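Local coordinates for protein D-glycero-alpha-D-manno-heptose 7-phosphate kinase (Campylobacter jejuni subsp. jejuni, PDB 4N3O) that phosphorylates D-glycero-alpha-D-manno-heptose 7-phosphate at C-1 with ATP, giving the 1,7-bisphosphate on the way to the GDP-heptose used for the capsule, at residues I7-L13 against L42-L48; F58-T63 against L81-K85; P99-S103 against F130-L134; V203-I209 against E323-Q328; I268-I272 against G293-A298. All coordinates share one frame; numbering follows the deposited sequence.

Interaction 1 of 5, residues I7-L13 against L42-L48; sequences IRTQTPL and LYIHCTL
One face of the Tyr43 ring is covered by the side chain of Gln10, whose NE2 lies 3.0 Å above the ring plane, over its centre. The amide stands at 78° to the ring, and Gln10 CG makes a CH-pi contact on the same ring, 4.0 Å from its centroid. A fully extended Gln10, with CG anti to the backbone N (chi1 -180°), is long enough to bring NE2 over the ring. At the ring's edge, near its plane, is Thr11 O. The His45 ring stacks with Tyr107, and its NE2 bonds Asp109. Another flat group, the Arg8 guanidinium, is met at its edge by Thr47: NH2 donates almost in plane to Thr47 OG1 (3.1 Å), while NE forms a salt bridge with Glu197 of the second subunit. The backbones are antiparallel, with bonds running from Ile7 N to Leu48 O (2.9 Å) as far as Leu13 N to Leu42 O (2.8 Å). On the sheet face carrying Thr9, Thr11 and Ile44, a water donates to Thr9 OG1 (2.8 Å) and Ile44 O (2.8 Å) and hydrogen-bonds Thr11 OG1 (2.7 Å); small hydroxyl-bearing residues suit this buried spot, and Thr9 OG1 also bonds Gly125 O. Helix 118-134 packs on that face through Thr121, beside Leu13 and Ile44, while strands 338-341 and 102-108 flank the pair within the sheet.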
# COMPACT_ATOMS: atom_id res chain seq x y z
N ILE A 7 -6.29 -4.63 -21.95
CA ILE A 7 -6.55 -5.38 -20.73
C ILE A 7 -5.39 -5.09 -19.81
O ILE A 7 -4.25 -5.01 -20.26
CB ILE A 7 -6.55 -6.91 -20.99
CG1 ILE A 7 -7.72 -7.30 -21.90
CG2 ILE A 7 -6.59 -7.70 -19.68
CD1 ILE A 7 -9.08 -7.28 -21.25
N ARG A 8 -5.67 -4.90 -18.53
CA ARG A 8 -4.62 -4.70 -17.58
C ARG A 8 -4.84 -5.66 -16.46
O ARG A 8 -5.99 -6.01 -16.17
CB ARG A 8 -4.61 -3.27 -17.00
CG ARG A 8 -4.52 -2.13 -18.02
CD ARG A 8 -3.95 -0.87 -17.37
NE ARG A 8 -4.38 0.33 -18.07
CZ ARG A 8 -3.83 0.78 -19.19
NH1 ARG A 8 -4.33 1.87 -19.74
NH2 ARG A 8 -2.82 0.15 -19.79
N THR A 9 -3.75 -6.11 -15.84
CA THR A 9 -3.86 -6.94 -14.65
C THR A 9 -2.82 -6.45 -13.63
O THR A 9 -1.76 -5.88 -13.98
CB THR A 9 -3.67 -8.46 -14.91
OG1 THR A 9 -2.31 -8.76 -15.20
CG2 THR A 9 -4.54 -8.93 -16.04
N GLN A 10 -3.14 -6.69 -12.37
CA GLN A 10 -2.30 -6.30 -11.25
C GLN A 10 -2.32 -7.50 -10.30
O GLN A 10 -3.38 -7.99 -9.90
CB GLN A 10 -2.88 -5.04 -10.62
CG GLN A 10 -2.10 -4.53 -9.44
CD GLN A 10 -2.63 -3.20 -8.90
OE1 GLN A 10 -3.56 -2.59 -9.45
NE2 GLN A 10 -2.02 -2.75 -7.82
N THR A 11 -1.14 -7.99 -9.96
CA THR A 11 -0.98 -9.20 -9.18
C THR A 11 -0.03 -8.94 -8.04
O THR A 11 1.07 -8.46 -8.25
CB THR A 11 -0.38 -10.30 -10.10
OG1 THR A 11 -1.12 -10.36 -11.34
CG2 THR A 11 -0.38 -11.66 -9.40
N PRO A 12 -0.44 -9.27 -6.82
CA PRO A 12 0.44 -8.96 -5.71
C PRO A 12 1.53 -9.97 -5.46
O PRO A 12 1.40 -11.14 -5.77
CB PRO A 12 -0.53 -8.97 -4.52
CG PRO A 12 -1.56 -9.96 -4.90
CD PRO A 12 -1.70 -9.89 -6.39
N LEU A 13 2.62 -9.49 -4.87
CA LEU A 13 3.71 -10.32 -4.44
C LEU A 13 3.31 -10.86 -3.07
O LEU A 13 2.27 -10.48 -2.52
CB LEU A 13 4.99 -9.52 -4.34
CG LEU A 13 5.45 -8.98 -5.70
CD1 LEU A 13 6.70 -8.12 -5.54
CD2 LEU A 13 5.75 -10.12 -6.66
N LEU A 42 2.75 -4.83 -3.16
CA LEU A 42 3.86 -4.64 -4.08
C LEU A 42 3.42 -5.56 -5.21
O LEU A 42 3.10 -6.72 -4.98
CB LEU A 42 5.19 -5.06 -3.47
CG LEU A 42 5.58 -4.30 -2.20
CD1 LEU A 42 6.77 -4.95 -1.52
CD2 LEU A 42 5.88 -2.86 -2.50
N TYR A 43 3.41 -5.04 -6.42
CA TYR A 43 2.80 -5.75 -7.50
C TYR A 43 3.59 -5.88 -8.78
O TYR A 43 4.57 -5.18 -9.02
CB TYR A 43 1.54 -4.94 -7.90
CG TYR A 43 0.52 -4.67 -6.81
CD1 TYR A 43 -0.47 -5.60 -6.51
CD2 TYR A 43 0.49 -3.44 -6.12
CE1 TYR A 43 -1.42 -5.35 -5.54
CE2 TYR A 43 -0.47 -3.19 -5.13
CZ TYR A 43 -1.43 -4.14 -4.86
OH TYR A 43 -2.39 -3.92 -3.91
N ILE A 44 3.08 -6.78 -9.61
CA ILE A 44 3.53 -6.96 -10.97
C ILE A 44 2.36 -6.45 -11.81
O ILE A 44 1.22 -6.87 -11.62
CB ILE A 44 3.87 -8.42 -11.30
CG1 ILE A 44 5.21 -8.73 -10.64
CG2 ILE A 44 3.96 -8.61 -12.82
CD1 ILE A 44 5.78 -10.08 -10.96
N HIS A 45 2.67 -5.53 -12.72
CA HIS A 45 1.67 -4.88 -13.54
C HIS A 45 1.80 -5.39 -14.95
O HIS A 45 2.90 -5.50 -15.46
CB HIS A 45 1.90 -3.35 -13.53
CG HIS A 45 2.11 -2.78 -12.17
ND1 HIS A 45 1.08 -2.25 -11.42
CD2 HIS A 45 3.22 -2.69 -11.39
CE1 HIS A 45 1.55 -1.85 -10.25
NE2 HIS A 45 2.84 -2.09 -10.21
N CYS A 46 0.68 -5.70 -15.57
CA CYS A 46 0.66 -6.18 -16.95
C CYS A 46 -0.39 -5.45 -17.76
O CYS A 46 -1.51 -5.25 -17.30
CB CYS A 46 0.33 -7.68 -17.02
SG CYS A 46 1.56 -8.75 -16.24
N THR A 47 -0.01 -5.06 -18.97
CA THR A 47 -0.93 -4.44 -19.91
C THR A 47 -0.86 -5.27 -21.21
O THR A 47 0.23 -5.52 -21.74
CB THR A 47 -0.59 -2.98 -20.21
OG1 THR A 47 -0.95 -2.19 -19.09
CG2 THR A 47 -1.36 -2.49 -21.38
N LEU A 48 -2.02 -5.67 -21.72
CA LEU A 48 -2.07 -6.44 -22.97
C LEU A 48 -2.92 -5.68 -23.96
O LEU A 48 -4.11 -5.45 -23.70
CB LEU A 48 -2.65 -7.84 -22.72
CG LEU A 48 -2.59 -8.88 -23.85
CD1 LEU A 48 -3.04 -10.22 -23.32
CD2 LEU A 48 -3.44 -8.48 -25.05
O HOH W 1 -0.40 -8.58 -13.19

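Interaction 2 of 5, residues F58-T63 against L81-K85; sequences FDSPDT and LDIFK
Strand 55-60 of the N-terminal GHMP kinase domain meets the first turn of helix 82-96 here, beside Ser60, which probably contributes to ATP binding. Phe58 carries much of the packing. Phe84 CB sits over the centre of its ring, 3.8 Å from the centroid and only 11° off the normal, a CH-pi contact; the two rings themselves meet obliquely, with planes at 52°. Lys85 adds its aliphatic part, CG lying 4.0 Å from Phe58 CE2, while its NZ turns to Tyr69, Asp78 and Asp82. Leu81, at the N-cap position, sends CD1 against Phe58 CB (3.9 Å), and both its methyls touch Ser60 CB. Aliphatic and aromatic carbons fill the join, while Ser60 offers a small CB to Leu81 and a hydroxyl: OG lies anti to the backbone N (chi1 168°) and hydrogen-bonds Thr63 OG1 at 2.6 Å. With Leu122 and Val126 of helix 118-134 also against Phe84, this is the helix-on-sheet core of the alpha+beta, S5-like N-terminal domain of GHMP kinases.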
# COMPACT_ATOMS: atom_id res chain seq x y z
N PHE A 58 6.57 -8.30 -26.89
CA PHE A 58 6.72 -8.56 -25.47
C PHE A 58 7.63 -7.45 -24.98
O PHE A 58 8.77 -7.33 -25.46
CB PHE A 58 7.38 -9.92 -25.21
CG PHE A 58 6.58 -11.10 -25.68
CD1 PHE A 58 5.26 -11.26 -25.30
CD2 PHE A 58 7.19 -12.12 -26.39
CE1 PHE A 58 4.54 -12.37 -25.69
CE2 PHE A 58 6.48 -13.24 -26.78
CZ PHE A 58 5.15 -13.36 -26.44
N ASP A 59 7.15 -6.64 -24.02
CA ASP A 59 7.87 -5.47 -23.53
C ASP A 59 8.02 -5.45 -22.01
O ASP A 59 7.06 -5.23 -21.28
CB ASP A 59 7.15 -4.21 -24.00
CG ASP A 59 7.81 -2.93 -23.53
OD1 ASP A 59 9.02 -2.93 -23.23
OD2 ASP A 59 7.10 -1.90 -23.48
N SER A 60 9.24 -5.65 -21.54
CA SER A 60 9.57 -5.72 -20.13
C SER A 60 10.75 -4.78 -19.82
O SER A 60 11.89 -5.22 -19.73
CB SER A 60 9.91 -7.17 -19.79
OG SER A 60 10.50 -7.32 -18.51
N PRO A 61 10.47 -3.48 -19.66
CA PRO A 61 11.53 -2.47 -19.42
C PRO A 61 12.31 -2.61 -18.11
O PRO A 61 13.49 -2.28 -18.08
CB PRO A 61 10.77 -1.15 -19.47
CG PRO A 61 9.36 -1.50 -19.14
CD PRO A 61 9.14 -2.85 -19.75
N ASP A 62 11.68 -3.09 -17.05
CA ASP A 62 12.42 -3.26 -15.80
C ASP A 62 13.55 -4.29 -15.94
O ASP A 62 14.47 -4.32 -15.13
CB ASP A 62 11.48 -3.58 -14.61
CG ASP A 62 10.56 -4.76 -14.88
OD1 ASP A 62 10.25 -5.04 -16.07
OD2 ASP A 62 10.12 -5.38 -13.90
N THR A 63 13.50 -5.12 -16.99
CA THR A 63 14.58 -6.09 -17.26
C THR A 63 15.31 -5.71 -18.56
O THR A 63 16.13 -6.48 -19.05
CB THR A 63 14.06 -7.54 -17.39
OG1 THR A 63 13.12 -7.64 -18.47
CG2 THR A 63 13.37 -8.01 -16.10
N LEU A 81 13.01 -13.28 -22.92
CA LEU A 81 11.66 -13.39 -22.39
C LEU A 81 11.00 -14.71 -22.80
O LEU A 81 9.83 -14.74 -23.18
CB LEU A 81 10.81 -12.19 -22.81
CG LEU A 81 11.35 -10.82 -22.36
CD1 LEU A 81 10.47 -9.68 -22.87
CD2 LEU A 81 11.47 -10.73 -20.84
N ASP A 82 11.76 -15.81 -22.70
CA ASP A 82 11.24 -17.14 -23.04
C ASP A 82 10.05 -17.54 -22.19
O ASP A 82 9.25 -18.39 -22.58
CB ASP A 82 12.34 -18.21 -22.93
CG ASP A 82 13.39 -18.11 -24.04
OD1 ASP A 82 13.07 -17.61 -25.14
OD2 ASP A 82 14.54 -18.55 -23.82
N ILE A 83 9.92 -16.91 -21.02
CA ILE A 83 8.78 -17.19 -20.14
C ILE A 83 7.45 -16.78 -20.80
O ILE A 83 6.46 -17.49 -20.68
CB ILE A 83 8.96 -16.55 -18.73
CG1 ILE A 83 7.85 -17.00 -17.78
CG2 ILE A 83 9.02 -15.03 -18.81
CD1 ILE A 83 7.83 -18.50 -17.54
N PHE A 84 7.43 -15.66 -21.52
CA PHE A 84 6.19 -15.24 -22.18
C PHE A 84 5.87 -16.14 -23.38
O PHE A 84 4.70 -16.35 -23.70
CB PHE A 84 6.22 -13.78 -22.63
CG PHE A 84 6.44 -12.78 -21.50
CD1 PHE A 84 5.95 -13.01 -20.22
CD2 PHE A 84 7.04 -11.56 -21.76
CE1 PHE A 84 6.15 -12.09 -19.21
CE2 PHE A 84 7.22 -10.62 -20.75
CZ PHE A 84 6.77 -10.88 -19.48
N LYS A 85 6.88 -16.66 -24.04
CA LYS A 85 6.62 -17.57 -25.15
C LYS A 85 5.91 -18.82 -24.65
O LYS A 85 4.91 -19.24 -25.22
CB LYS A 85 7.90 -17.91 -25.95
CG LYS A 85 8.32 -16.79 -26.90
CD LYS A 85 9.52 -17.15 -27.77
CE LYS A 85 10.86 -16.94 -27.08
NZ LYS A 85 11.19 -15.49 -26.90

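Interaction 3 of 5, residues P99-S103 against F130-L134; sequences PLSFS and FAEWL
Aromatic contact comes first: Phe130 presents its edge to one face of Phe102, a T-shaped pair with centroids 5.2 Å apart and planes at 90°. Phe130 CE1 lies 3.9 Å above the Phe102 plane, offset toward the rim, and the closest atoms are Phe102 CZ and Phe130 CZ at 3.7 Å. Phe102 holds its ring between the backbone N and the carbonyl carbon (chi1 64°), which turns that face to the helix. The slightly positive C-H edge of one phenylalanine suits the electron-rich face of the other at an apolar join. Apolar contact follows. Trp133 reaches across with the far end of its indole, CH2 lying 4.0 Å from Phe102 CB and 4.2 Å from Leu100 CB, and crosses Phe102 at about a right angle. Leu100 and Leu134 meet tip to tip, CD1 to CD1, at 3.9 Å. No hydrogen bond joins the two segments; Ser101 OG bonds Lys55 O instead. Leu48 of strand 42-50 touches Phe102, Phe130 and Trp133, while Ile91 and Thr96 of helix 82-96 lie against Leu134. Residues 130-134 of helix 118-134 thus pack on one face of the sheet, as helices do in the alpha+beta, S5-like N-terminal domain of GHMP kinases.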
# COMPACT_ATOMS: atom_id res chain seq x y z
N PRO A 99 -3.27 -18.27 -34.29
CA PRO A 99 -2.35 -17.24 -33.83
C PRO A 99 -3.09 -15.99 -33.32
O PRO A 99 -4.26 -15.79 -33.63
CB PRO A 99 -1.54 -16.89 -35.09
CG PRO A 99 -1.89 -17.92 -36.12
CD PRO A 99 -3.24 -18.44 -35.75
N LEU A 100 -2.40 -15.18 -32.53
CA LEU A 100 -2.98 -13.96 -31.97
C LEU A 100 -2.01 -12.81 -32.20
O LEU A 100 -0.79 -13.03 -32.29
CB LEU A 100 -3.23 -14.14 -30.48
CG LEU A 100 -4.06 -15.37 -30.07
CD1 LEU A 100 -3.94 -15.57 -28.57
CD2 LEU A 100 -5.52 -15.25 -30.51
N SER A 101 -2.54 -11.60 -32.28
CA SER A 101 -1.70 -10.41 -32.49
C SER A 101 -1.93 -9.42 -31.34
O SER A 101 -3.06 -8.98 -31.11
CB SER A 101 -1.99 -9.80 -33.86
OG SER A 101 -1.05 -8.78 -34.18
N PHE A 102 -0.86 -9.06 -30.64
CA PHE A 102 -0.96 -8.21 -29.46
C PHE A 102 0.40 -7.78 -28.98
O PHE A 102 1.41 -8.32 -29.43
CB PHE A 102 -1.53 -9.05 -28.31
CG PHE A 102 -0.63 -10.19 -27.91
CD1 PHE A 102 -0.73 -11.42 -28.54
CD2 PHE A 102 0.36 -10.01 -26.96
CE1 PHE A 102 0.13 -12.46 -28.21
CE2 PHE A 102 1.21 -11.05 -26.61
CZ PHE A 102 1.10 -12.28 -27.23
N SER A 103 0.40 -6.83 -28.03
CA SER A 103 1.63 -6.38 -27.36
C SER A 103 1.39 -6.58 -25.87
O SER A 103 0.31 -6.29 -25.38
CB SER A 103 1.94 -4.92 -27.66
OG SER A 103 0.99 -4.05 -27.08
N PHE A 130 -4.51 -12.83 -20.62
CA PHE A 130 -5.01 -13.59 -21.78
C PHE A 130 -6.42 -14.13 -21.53
O PHE A 130 -7.26 -14.10 -22.41
CB PHE A 130 -4.07 -14.77 -22.12
CG PHE A 130 -2.83 -14.36 -22.85
CD1 PHE A 130 -2.90 -14.00 -24.19
CD2 PHE A 130 -1.60 -14.36 -22.23
CE1 PHE A 130 -1.78 -13.61 -24.88
CE2 PHE A 130 -0.47 -13.98 -22.92
CZ PHE A 130 -0.55 -13.61 -24.24
N ALA A 131 -6.65 -14.64 -20.32
CA ALA A 131 -7.95 -15.19 -19.96
C ALA A 131 -9.08 -14.15 -20.06
O ALA A 131 -10.16 -14.45 -20.58
CB ALA A 131 -7.89 -15.78 -18.56
N GLU A 132 -8.80 -12.95 -19.56
CA GLU A 132 -9.74 -11.83 -19.57
C GLU A 132 -10.00 -11.34 -20.99
O GLU A 132 -11.13 -11.04 -21.37
CB GLU A 132 -9.12 -10.68 -18.78
CG GLU A 132 -9.97 -9.42 -18.66
CD GLU A 132 -11.09 -9.56 -17.66
OE1 GLU A 132 -11.64 -10.68 -17.53
OE2 GLU A 132 -11.43 -8.55 -17.02
N TRP A 133 -8.92 -11.25 -21.76
CA TRP A 133 -8.97 -10.76 -23.11
C TRP A 133 -9.72 -11.73 -24.04
O TRP A 133 -10.57 -11.32 -24.84
CB TRP A 133 -7.55 -10.56 -23.64
CG TRP A 133 -7.52 -10.20 -25.08
CD1 TRP A 133 -8.39 -9.38 -25.74
CD2 TRP A 133 -6.53 -10.59 -26.04
NE1 TRP A 133 -8.03 -9.27 -27.06
CE2 TRP A 133 -6.89 -10.00 -27.28
CE3 TRP A 133 -5.39 -11.39 -25.99
CZ2 TRP A 133 -6.15 -10.19 -28.44
CZ3 TRP A 133 -4.65 -11.57 -27.15
CH2 TRP A 133 -5.03 -10.96 -28.36
N LEU A 134 -9.41 -13.01 -23.91
CA LEU A 134 -9.99 -14.04 -24.77
C LEU A 134 -11.22 -14.71 -24.18
O LEU A 134 -11.76 -15.62 -24.80
CB LEU A 134 -8.91 -15.07 -25.06
CG LEU A 134 -7.65 -14.46 -25.71
CD1 LEU A 134 -6.47 -15.41 -25.63
CD2 LEU A 134 -7.95 -14.06 -27.15

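Interaction 4 of 5, residues V203-I209 against E323-Q328; sequences VLYFTNI and EQGYVQ
Two antiparallel backbone bonds, Phe206 N to Tyr326 O (2.9 Å) and Tyr326 N to Phe206 O (2.9 Å), pair these segments, and Gln328 N to Leu204 O (2.8 Å) extends the pairing. Above this backbone Phe206 and Tyr326 lie side by side, pointing the same way. Their planes are 24° apart but slid so far that the rings barely overlap; instead Phe206 CB makes a CH-pi contact over one face of Tyr326, toward its rim, 4.2 Å from the centroid. The Tyr326 ring owes this position to a first torsion that sets it between the backbone N and the carbonyl carbon (chi1 68°). On the other sheet face Tyr205 runs along the partner chain, so that its OH accepts from Gly325 N (2.9 Å, 132° at the hydrogen, a bent bond). Gly325 has no side chain, which lets its CA approach Phe206 O (3.0 Å) and the Tyr205 ring closely. Val327 CG2 packs on Tyr205 CD1 at 4.0 Å, and a water joins Leu204 N to Gln328 O. Farther out, Leu320 of helix 313-320 backs Val203, Tyr205 and Val327, while Leu42 touches Leu204 and Gln328. Phe206 also packs on Ser114, a residue of the probable ATP site. The backbone bonds fix the register whatever the side chains, Tyr205 OH holds the loop at Gly325, and apolar packing keeps strand 326-327 beside that site.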
# COMPACT_ATOMS: atom_id res chain seq x y z
N VAL A 203 8.54 -3.94 9.62
CA VAL A 203 9.35 -3.15 8.72
C VAL A 203 10.00 -4.07 7.70
O VAL A 203 10.58 -5.09 8.05
CB VAL A 203 10.46 -2.41 9.46
CG1 VAL A 203 11.40 -1.73 8.47
CG2 VAL A 203 9.88 -1.41 10.44
N LEU A 204 9.90 -3.72 6.43
CA LEU A 204 10.48 -4.50 5.34
C LEU A 204 11.64 -3.68 4.77
O LEU A 204 11.45 -2.55 4.36
CB LEU A 204 9.41 -4.70 4.26
CG LEU A 204 9.85 -5.47 3.01
CD1 LEU A 204 10.37 -6.84 3.40
CD2 LEU A 204 8.71 -5.60 2.01
N TYR A 205 12.84 -4.26 4.76
CA TYR A 205 14.03 -3.56 4.30
C TYR A 205 14.81 -4.34 3.25
O TYR A 205 15.21 -5.46 3.49
CB TYR A 205 14.94 -3.34 5.51
CG TYR A 205 16.29 -2.71 5.22
CD1 TYR A 205 16.40 -1.36 4.87
CD2 TYR A 205 17.47 -3.45 5.34
CE1 TYR A 205 17.62 -0.78 4.63
CE2 TYR A 205 18.71 -2.88 5.09
CZ TYR A 205 18.78 -1.54 4.74
OH TYR A 205 19.99 -0.95 4.48
N PHE A 206 15.01 -3.72 2.09
CA PHE A 206 15.83 -4.30 1.04
C PHE A 206 17.24 -3.81 1.30
O PHE A 206 17.48 -2.62 1.41
CB PHE A 206 15.35 -3.90 -0.35
CG PHE A 206 14.13 -4.66 -0.79
CD1 PHE A 206 14.26 -5.87 -1.46
CD2 PHE A 206 12.85 -4.17 -0.54
CE1 PHE A 206 13.14 -6.57 -1.87
CE2 PHE A 206 11.74 -4.86 -0.96
CZ PHE A 206 11.88 -6.07 -1.62
N THR A 207 18.16 -4.76 1.36
CA THR A 207 19.54 -4.50 1.76
C THR A 207 20.51 -3.87 0.77
O THR A 207 21.32 -3.03 1.17
CB THR A 207 20.19 -5.82 2.17
OG1 THR A 207 20.25 -6.69 1.03
CG2 THR A 207 19.39 -6.49 3.29
N ASN A 208 20.45 -4.30 -0.50
CA ASN A 208 21.39 -3.86 -1.54
C ASN A 208 22.81 -4.24 -1.14
O ASN A 208 23.75 -3.49 -1.32
CB ASN A 208 21.28 -2.36 -1.84
CG ASN A 208 19.93 -1.98 -2.45
OD1 ASN A 208 19.11 -2.85 -2.76
ND2 ASN A 208 19.70 -0.68 -2.61
N ILE A 209 22.93 -5.44 -0.57
CA ILE A 209 24.21 -5.98 -0.13
C ILE A 209 24.78 -6.91 -1.19
O ILE A 209 24.05 -7.45 -2.03
CB ILE A 209 24.05 -6.77 1.19
CG1 ILE A 209 23.82 -5.82 2.36
CG2 ILE A 209 25.30 -7.60 1.50
CD1 ILE A 209 23.57 -6.52 3.68
N GLU A 323 21.33 3.68 5.77
CA GLU A 323 22.14 2.60 5.26
C GLU A 323 21.96 2.49 3.75
O GLU A 323 21.13 3.20 3.17
CB GLU A 323 21.78 1.31 5.98
CG GLU A 323 22.01 1.39 7.49
CD GLU A 323 23.49 1.57 7.87
OE1 GLU A 323 23.78 2.00 9.01
OE2 GLU A 323 24.36 1.29 7.02
N GLN A 324 22.74 1.62 3.12
CA GLN A 324 22.73 1.49 1.67
C GLN A 324 21.43 0.93 1.09
O GLN A 324 21.18 1.07 -0.10
CB GLN A 324 23.92 0.64 1.19
CG GLN A 324 23.84 -0.84 1.53
CD GLN A 324 25.01 -1.65 0.98
OE1 GLN A 324 25.60 -1.28 -0.04
NE2 GLN A 324 25.33 -2.76 1.63
N GLY A 325 20.61 0.29 1.91
CA GLY A 325 19.35 -0.27 1.42
C GLY A 325 18.20 0.73 1.46
O GLY A 325 18.40 1.93 1.40
N TYR A 326 16.98 0.22 1.49
CA TYR A 326 15.83 1.08 1.63
C TYR A 326 14.68 0.32 2.26
O TYR A 326 14.54 -0.89 2.08
CB TYR A 326 15.40 1.71 0.30
CG TYR A 326 14.85 0.77 -0.72
CD1 TYR A 326 13.49 0.48 -0.76
CD2 TYR A 326 15.68 0.18 -1.67
CE1 TYR A 326 12.96 -0.38 -1.71
CE2 TYR A 326 15.17 -0.69 -2.63
CZ TYR A 326 13.81 -0.97 -2.64
OH TYR A 326 13.30 -1.84 -3.59
N VAL A 327 13.89 1.05 3.02
CA VAL A 327 12.72 0.51 3.68
C VAL A 327 11.56 0.59 2.69
O VAL A 327 11.39 1.59 2.00
CB VAL A 327 12.40 1.33 4.96
CG1 VAL A 327 11.05 0.96 5.53
CG2 VAL A 327 13.52 1.12 5.99
N GLN A 328 10.78 -0.48 2.61
CA GLN A 328 9.65 -0.53 1.71
C GLN A 328 8.35 -0.64 2.50
O GLN A 328 8.09 -1.67 3.11
CB GLN A 328 9.79 -1.73 0.77
CG GLN A 328 8.63 -1.92 -0.19
CD GLN A 328 8.51 -0.77 -1.19
OE1 GLN A 328 9.39 -0.56 -2.02
NE2 GLN A 328 7.42 -0.04 -1.12
O HOH W 2 8.13 -1.64 5.86

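Interaction 5 of 5, residues I268-I272 against G293-A298; sequences IISEI and GKTSGA
The 268-272 helical segment crosses the 293-296 strand segment at 74°, their axes 7.6 Å apart at closest. Glu271 and Thr295 form the polar centre of the contact, their side chains sliding past each other in opposite directions. Thr295 OG1 donates to Glu271 OE1 (3.1 Å), arriving on the anti side of the carboxylate and 29° out of its plane. Glu271 OE1 also lies 3.0 Å from Thr295 O, two acceptors without a hydrogen bond, a proximity that might favour a protonated carboxyl. Thr295 places OG1 between its backbone N and carbonyl carbon (chi1 59°), while CG2 lies beside the backbone N and packs against Ile272 CG1 at 3.8 Å. A threonine fits well because its two branches serve both partners, hydroxyl to the acid and methyl to the isoleucine. At the start of this helical segment, Ile268 CG2 rests on Lys294 CA (3.9 Å) and CB (4.0 Å), a branched hydrocarbon over the strand backbone. Lys294 leads its own amine away, and NZ bonds Gly16 O. Strand 303-308 pairs with this strand, and Met304 touches Thr295. This is a helix laid across an edge strand, within this chain, of the four-stranded antiparallel sheet, the alpha-plus-beta layering of a GHMP kinase C-terminal domain.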
# COMPACT_ATOMS: atom_id res chain seq x y z
N ILE A 268 17.45 -19.52 9.53
CA ILE A 268 17.27 -18.07 9.58
C ILE A 268 18.52 -17.47 10.22
O ILE A 268 19.20 -16.64 9.61
CB ILE A 268 16.00 -17.64 10.36
CG1 ILE A 268 14.73 -17.98 9.56
CG2 ILE A 268 16.01 -16.14 10.63
CD1 ILE A 268 14.50 -19.46 9.32
N ILE A 269 18.85 -17.93 11.43
CA ILE A 269 20.02 -17.43 12.15
C ILE A 269 21.31 -17.66 11.35
O ILE A 269 22.23 -16.85 11.41
CB ILE A 269 20.14 -18.04 13.56
CG1 ILE A 269 18.88 -17.74 14.39
CG2 ILE A 269 21.38 -17.53 14.28
CD1 ILE A 269 18.60 -16.27 14.61
N SER A 270 21.37 -18.77 10.61
CA SER A 270 22.56 -19.06 9.79
C SER A 270 22.68 -18.02 8.69
O SER A 270 23.76 -17.45 8.51
CB SER A 270 22.49 -20.48 9.20
OG SER A 270 23.64 -20.77 8.42
N GLU A 271 21.59 -17.75 7.96
CA GLU A 271 21.59 -16.74 6.87
C GLU A 271 21.99 -15.34 7.36
O GLU A 271 22.56 -14.56 6.60
CB GLU A 271 20.24 -16.68 6.16
CG GLU A 271 19.91 -17.90 5.31
CD GLU A 271 18.57 -17.78 4.57
OE1 GLU A 271 18.10 -16.65 4.33
OE2 GLU A 271 18.00 -18.84 4.20
N ILE A 272 21.66 -15.03 8.61
CA ILE A 272 22.01 -13.75 9.21
C ILE A 272 23.50 -13.74 9.54
O ILE A 272 24.26 -12.94 9.01
CB ILE A 272 21.21 -13.49 10.52
CG1 ILE A 272 19.71 -13.44 10.23
CG2 ILE A 272 21.65 -12.19 11.18
CD1 ILE A 272 18.86 -13.40 11.48
N GLY A 293 13.58 -10.63 13.56
CA GLY A 293 13.67 -10.44 12.13
C GLY A 293 14.19 -11.66 11.41
O GLY A 293 14.82 -12.52 12.02
N LYS A 294 13.93 -11.74 10.10
CA LYS A 294 14.39 -12.84 9.25
C LYS A 294 14.91 -12.28 7.94
O LYS A 294 14.52 -11.18 7.52
CB LYS A 294 13.25 -13.80 8.92
CG LYS A 294 12.09 -13.11 8.23
CD LYS A 294 11.27 -14.04 7.35
CE LYS A 294 10.64 -15.18 8.12
NZ LYS A 294 9.69 -15.90 7.23
N THR A 295 15.77 -13.06 7.29
CA THR A 295 16.33 -12.71 5.99
C THR A 295 15.77 -13.71 5.01
O THR A 295 15.87 -14.91 5.25
CB THR A 295 17.87 -12.83 5.95
OG1 THR A 295 18.25 -14.18 6.26
CG2 THR A 295 18.52 -11.90 6.95
N SER A 296 15.18 -13.24 3.92
CA SER A 296 14.61 -14.15 2.94
C SER A 296 15.19 -13.91 1.54
O SER A 296 15.60 -12.79 1.21
CB SER A 296 13.08 -14.03 2.94
OG SER A 296 12.49 -14.85 1.95
N GLY A 297 15.23 -14.98 0.75
CA GLY A 297 15.75 -14.95 -0.62
C GLY A 297 17.11 -14.28 -0.72
O GLY A 297 17.45 -13.72 -1.77
N ALA A 298 17.88 -14.35 0.37
CA ALA A 298 19.21 -13.72 0.44
C ALA A 298 20.04 -14.00 -0.81
O ALA A 298 20.84 -14.94 -0.85
CB ALA A 298 19.95 -14.18 1.70

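How the interactions relate
Interactions 1, 2 and 3 share the larger sheet and build the N-terminal domain. Interactions 1 and 3 join where Leu48 CD2 meets Trp133 CE3 (3.6 Å) and Ile7 CD1 meets Glu132 CG (3.5 Å), and interactions 2 and 3 join through Phe58 CE1 and Phe102 CE2 (3.7 Å). Interactions 4 and 5 belong to the second sheet, with centres about 14 Å apart and no touch; 268-272 and 293-298 lie within the chain loop closed by interaction 4. Interactions 1 and 4 meet at Leu42 CD2 and Gln328 NE2 (3.5 Å), joining the two sheets. At the probable ATP site, nearest atoms are about 4 Å apart between the Leu13 side chain and Gly118, and between the Phe206 and Ser114 side chains.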